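Side-chain contacts in lipase (Streptomyces rimosus, PDB 5MAL), which hydrolyses triacylglycerols and other esters, with a preference for medium-length acyl chains, and also acts on long-chain acyl-CoA thioesters: residues G58-K63 against V75-G80; A118-V123 against N171-K176. One frame throughout, in Å; residues are numbered along the deposited sequence.

Contact 1 of 2, residues G58-K63 against V75-G80; sequences GDVLAK and VSITIG
Thr78, whose OG1 is hydrogen-bonded to both Ser12 OG and Asp9 OD1, sits in the sequence between Ile77 and Ile79, the two residues that meet Val60 of the helix. The alternation of the extended chain turns Thr78 away from the helix, where these bonds fix its hydroxyl, and sends both isoleucines toward the helix. The contact itself is wholly apolar and buried. Val60 and Ile79 reach toward each other tip to tip: CG2 of Val60 stands 3.5 Å from CD1 of Ile79 and 3.7 Å from its CG1, a snug fit of one methyl against the outer two carbons of the isoleucine. Ile79 makes this reach with CG1 anti to the backbone N (chi1 -161°), and a turn at chi2 of 68° then sets CD1 against the valine. The other methyl of Val60, CG1, lies at a looser 4.3 Å from CD1 of Ile77, whose chain is fully extended, so the single valine touches both isoleucines with different branches. Val123 and Leu120 of helix 98-130 close over the same apolar patch. On the outer side of 58-63, Lys63 NZ approaches Asp59 OD1 at 3.6 Å, a long salt bridge one turn apart, and Asp59 OD2 accepts a bond from Arg56 N. Beyond Ile79 the chain turns at Gly80, whose backbone angles call for glycine. The side chain of Ile79 is about 8 Å from that of the nucleophile Ser10, and the helix packed on a parallel strand belongs to the three-layer alpha/beta fold of SGNH hydrolases.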
loop_
_atom_site.group_PDB
_atom_site.type_symbol
_atom_site.label_atom_id
_atom_site.label_comp_id
_atom_site.label_asym_id
_atom_site.label_seq_id
_atom_site.Cartn_x
_atom_site.Cartn_y
_atom_site.Cartn_z
ATOM N N GLY A 58 -13.300 3.679 2.541
ATOM C CA GLY A 58 -14.530 3.538 3.305
ATOM C C GLY A 58 -14.396 2.553 4.450
ATOM O O GLY A 58 -15.004 2.708 5.511
ATOM N N ASP A 59 -13.584 1.527 4.233
ATOM C CA ASP A 59 -13.319 0.538 5.263
ATOM C C ASP A 59 -12.425 1.133 6.335
ATOM O O ASP A 59 -12.549 0.802 7.511
ATOM C CB ASP A 59 -12.680 -0.701 4.650
ATOM C CG ASP A 59 -13.554 -1.319 3.587
ATOM O OD1 ASP A 59 -14.703 -1.685 3.921
ATOM O OD2 ASP A 59 -13.120 -1.394 2.423
ATOM N N VAL A 60 -11.521 2.014 5.924
ATOM C CA VAL A 60 -10.673 2.686 6.891
ATOM C C VAL A 60 -11.571 3.514 7.813
ATOM O O VAL A 60 -11.427 3.477 9.039
ATOM C CB VAL A 60 -9.608 3.580 6.219
ATOM C CG1 VAL A 60 -8.841 4.344 7.267
ATOM C CG2 VAL A 60 -8.639 2.726 5.384
ATOM N N LEU A 61 -12.529 4.213 7.216
ATOM C CA LEU A 61 -13.472 5.037 7.980
ATOM C C LEU A 61 -14.354 4.200 8.907
ATOM O O LEU A 61 -14.593 4.570 10.057
ATOM C CB LEU A 61 -14.341 5.846 7.021
ATOM C CG LEU A 61 -13.591 6.876 6.172
ATOM C CD1 LEU A 61 -14.505 7.514 5.144
ATOM C CD2 LEU A 61 -12.988 7.927 7.062
ATOM N N ALA A 62 -14.815 3.055 8.416
ATOM C CA ALA A 62 -15.770 2.242 9.168
ATOM C C ALA A 62 -15.149 1.331 10.224
ATOM O O ALA A 62 -15.798 1.004 11.210
ATOM C CB ALA A 62 -16.601 1.395 8.198
ATOM N N LYS A 63 -13.906 0.906 10.020
ATOM C CA LYS A 63 -13.369 -0.181 10.824
ATOM C C LYS A 63 -12.006 0.111 11.442
ATOM O O LYS A 63 -11.604 -0.589 12.371
ATOM C CB LYS A 63 -13.257 -1.467 9.985
ATOM C CG LYS A 63 -14.592 -2.145 9.630
ATOM C CD LYS A 63 -14.371 -3.515 8.978
ATOM C CE LYS A 63 -13.551 -3.398 7.697
ATOM N NZ LYS A 63 -14.169 -4.070 6.511
ATOM N N VAL A 75 0.942 7.939 12.706
ATOM C CA VAL A 75 -0.020 7.232 11.889
ATOM C C VAL A 75 0.646 6.894 10.563
ATOM O O VAL A 75 1.267 7.753 9.938
ATOM C CB VAL A 75 -1.293 8.064 11.624
ATOM C CG1 VAL A 75 -2.231 7.322 10.684
ATOM C CG2 VAL A 75 -1.992 8.402 12.927
ATOM N N SER A 76 0.538 5.643 10.142
ATOM C CA SER A 76 0.971 5.287 8.797
ATOM C C SER A 76 -0.218 4.775 8.006
ATOM O O SER A 76 -1.173 4.242 8.571
ATOM C CB SER A 76 2.083 4.235 8.812
ATOM O OG SER A 76 1.664 3.052 9.464
ATOM N N ILE A 77 -0.158 4.902 6.687
ATOM C CA ILE A 77 -1.246 4.373 5.885
ATOM C C ILE A 77 -0.831 4.154 4.442
ATOM O O ILE A 77 -0.056 4.931 3.890
ATOM C CB ILE A 77 -2.472 5.315 5.944
ATOM C CG1 ILE A 77 -3.684 4.671 5.260
ATOM C CG2 ILE A 77 -2.126 6.696 5.359
ATOM C CD1 ILE A 77 -4.997 5.391 5.557
ATOM N N THR A 78 -1.293 3.043 3.875
ATOM C CA THR A 78 -1.397 2.879 2.431
ATOM C C THR A 78 -2.878 2.639 2.188
ATOM O O THR A 78 -3.466 1.773 2.801
ATOM C CB THR A 78 -0.555 1.696 1.863
ATOM O OG1 THR A 78 -0.968 0.476 2.478
ATOM C CG2 THR A 78 0.930 1.895 2.113
ATOM N N ILE A 79 -3.510 3.456 1.356
ATOM C CA ILE A 79 -4.914 3.213 1.029
ATOM C C ILE A 79 -5.225 3.880 -0.286
ATOM O O ILE A 79 -4.604 4.881 -0.644
ATOM C CB ILE A 79 -5.884 3.740 2.114
ATOM C CG1 ILE A 79 -7.258 3.069 1.987
ATOM C CG2 ILE A 79 -6.012 5.252 2.044
ATOM C CD1 ILE A 79 -7.265 1.583 2.332
ATOM N N GLY A 80 -6.159 3.295 -1.027
ATOM C CA GLY A 80 -6.556 3.863 -2.300
ATOM C C GLY A 80 -6.462 2.883 -3.446
ATOM O O GLY A 80 -7.188 3.006 -4.431
#

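Contact 2 of 2, residues A118-V123 against N171-K176; sequences AQLDQV and NAVTAK
Both 118-123 and 171-176 are helical throughout, and their backbones come nearest at Leu120 and Thr174, with 7.7 Å between the two CA atoms. They belong to helices 98-130 and 159-180, neighbouring helices of the SGNH alpha/beta fold that respectively precede and follow strand 135-139, the fourth of five parallel strands in sheet order. One side chain carries the packing from the first helix: Leu120, buried and directed toward the partner. With CG anti to the carbonyl carbon (chi1 -66°) and the rest of the chain extended, it brings CD1 up to the surface of the second helix. There it crosses the side chain of Thr174 at about a right angle, and CD1 also lies 4.1 Å from CA of Thr174, so the methyl rests on the helix backbone as well as on the side chain. Val173 flanks this methyl with its CG1, 4.2 Å away, a lighter apolar touch. No hydrogen bond joins the two segments. The polar bonds nearby lead elsewhere: Asp121 OD1 takes both a salt bridge from Arg177 NH1 and a hydrogen bond with His181 NE2, ties from helix 98-130 to the C-terminal end of helix 159-180 and the residue just past it. Phe185 packs against Thr174 and Ala175, placing the second helix over the edge strand 184-186. The hydroxyl of Thr174 is turned back along its own helix, where it is hydrogen-bonded to the carbonyl oxygen of Ile170; thus satisfied, OG1 meets CD1 of Leu120 at 3.7 Å by van der Waals contact alone.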
loop_
_atom_site.group_PDB
_atom_site.type_symbol
_atom_site.label_atom_id
_atom_site.label_comp_id
_atom_site.label_asym_id
_atom_site.label_seq_id
_atom_site.Cartn_x
_atom_site.Cartn_y
_atom_site.Cartn_z
ATOM N N ALA A 118 -10.726 12.736 -3.494
ATOM C CA ALA A 118 -11.694 13.180 -2.497
ATOM C C ALA A 118 -11.889 12.133 -1.420
ATOM O O ALA A 118 -12.228 12.463 -0.282
ATOM C CB ALA A 118 -13.030 13.514 -3.142
ATOM N N GLN A 119 -11.692 10.869 -1.780
ATOM C CA GLN A 119 -11.850 9.800 -0.817
ATOM C C GLN A 119 -10.657 9.776 0.107
ATOM O O GLN A 119 -10.787 9.457 1.280
ATOM C CB GLN A 119 -12.007 8.464 -1.513
ATOM C CG GLN A 119 -13.227 8.405 -2.389
ATOM C CD GLN A 119 -13.373 7.054 -2.993
ATOM O OE1 GLN A 119 -12.466 6.576 -3.679
ATOM N NE2 GLN A 119 -14.502 6.407 -2.738
ATOM N N LEU A 120 -9.487 10.118 -0.423
ATOM C CA LEU A 120 -8.319 10.257 0.441
ATOM C C LEU A 120 -8.553 11.383 1.444
ATOM O O LEU A 120 -8.263 11.234 2.640
ATOM C CB LEU A 120 -7.057 10.518 -0.375
ATOM C CG LEU A 120 -6.619 9.369 -1.280
ATOM C CD1 LEU A 120 -5.401 9.801 -2.069
ATOM C CD2 LEU A 120 -6.328 8.132 -0.440
ATOM N N ASP A 121 -9.090 12.501 0.958
ATOM C CA ASP A 121 -9.415 13.616 1.836
ATOM C C ASP A 121 -10.330 13.176 2.969
ATOM O O ASP A 121 -10.162 13.614 4.105
ATOM C CB ASP A 121 -10.064 14.758 1.054
ATOM C CG ASP A 121 -9.060 15.591 0.307
ATOM O OD1 ASP A 121 -7.874 15.610 0.711
ATOM O OD2 ASP A 121 -9.457 16.251 -0.674
ATOM N N GLN A 122 -11.294 12.312 2.661
ATOM C CA GLN A 122 -12.194 11.787 3.678
ATOM C C GLN A 122 -11.415 11.158 4.814
ATOM O O GLN A 122 -11.661 11.438 5.990
ATOM C CB GLN A 122 -13.155 10.763 3.079
ATOM C CG GLN A 122 -14.280 11.377 2.293
ATOM C CD GLN A 122 -15.273 10.340 1.840
ATOM O OE1 GLN A 122 -14.925 9.400 1.117
ATOM N NE2 GLN A 122 -16.513 10.481 2.285
ATOM N N VAL A 123 -10.461 10.306 4.451
ATOM C CA VAL A 123 -9.652 9.651 5.455
ATOM C C VAL A 123 -8.735 10.665 6.121
ATOM O O VAL A 123 -8.601 10.678 7.348
ATOM C CB VAL A 123 -8.813 8.513 4.849
ATOM C CG1 VAL A 123 -7.898 7.913 5.914
ATOM C CG2 VAL A 123 -9.720 7.449 4.257
ATOM N N ASN A 171 0.471 7.357 -6.925
ATOM C CA ASN A 171 1.509 7.964 -6.091
ATOM C C ASN A 171 1.541 9.482 -6.225
ATOM O O ASN A 171 1.754 10.192 -5.243
ATOM C CB ASN A 171 2.871 7.372 -6.424
ATOM C CG ASN A 171 2.999 5.951 -5.928
ATOM O OD1 ASN A 171 2.358 5.583 -4.941
ATOM N ND2 ASN A 171 3.808 5.138 -6.612
ATOM N N ALA A 172 1.331 9.976 -7.443
ATOM C CA ALA A 172 1.232 11.415 -7.675
ATOM C C ALA A 172 0.021 11.982 -6.959
ATOM O O ALA A 172 0.136 12.970 -6.248
ATOM C CB ALA A 172 1.159 11.724 -9.169
ATOM N N VAL A 173 -1.139 11.358 -7.139
ATOM C CA VAL A 173 -2.361 11.824 -6.492
ATOM C C VAL A 173 -2.195 11.823 -4.978
ATOM O O VAL A 173 -2.560 12.770 -4.281
ATOM C CB VAL A 173 -3.568 10.959 -6.879
ATOM C CG1 VAL A 173 -4.757 11.267 -5.989
ATOM C CG2 VAL A 173 -3.935 11.191 -8.342
ATOM N N THR A 174 -1.595 10.757 -4.475
ATOM C CA THR A 174 -1.482 10.570 -3.041
ATOM C C THR A 174 -0.431 11.474 -2.421
ATOM O O THR A 174 -0.632 11.994 -1.320
ATOM C CB THR A 174 -1.165 9.102 -2.720
ATOM O OG1 THR A 174 -2.196 8.290 -3.276
ATOM C CG2 THR A 174 -1.154 8.882 -1.229
ATOM N N ALA A 175 0.690 11.676 -3.107
ATOM C CA ALA A 175 1.703 12.564 -2.560
ATOM C C ALA A 175 1.128 13.969 -2.421
ATOM O O ALA A 175 1.328 14.630 -1.406
ATOM C CB ALA A 175 2.945 12.576 -3.424
ATOM N N LYS A 176 0.388 14.417 -3.424
ATOM C CA LYS A 176 -0.200 15.761 -3.339
ATOM C C LYS A 176 -1.323 15.861 -2.297
ATOM O O LYS A 176 -1.401 16.872 -1.603
ATOM C CB LYS A 176 -0.675 16.229 -4.717
ATOM C CG LYS A 176 0.386 15.995 -5.779
ATOM C CD LYS A 176 0.204 16.835 -7.047
ATOM C CE LYS A 176 -1.253 17.067 -7.401
ATOM N NZ LYS A 176 -1.361 17.461 -8.840
#

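In the fold
From the N terminus the chain lays down strands 3-8 and 46-49 before helix 57-64, and contact 1 then closes a short loop of 11 residues as that helix meets strand 74-78. Contact 2 opens only after contact 1 has closed; its loop of 47 residues runs from helix 98-130 through strand 135-139 to helix 159-180. The two neither nest nor cross, yet they touch in space with centres 12 Å apart. Segment 118-123 bridges them: Val123 CG1 lies 3.9 Å from Ile77 CD1, and Leu120 CD2 3.7 Å from Ile79 O. Helices 57-64, 98-130 and 159-180 are thereby packed in succession, the first two against strand 74-78 and the residue that follows it.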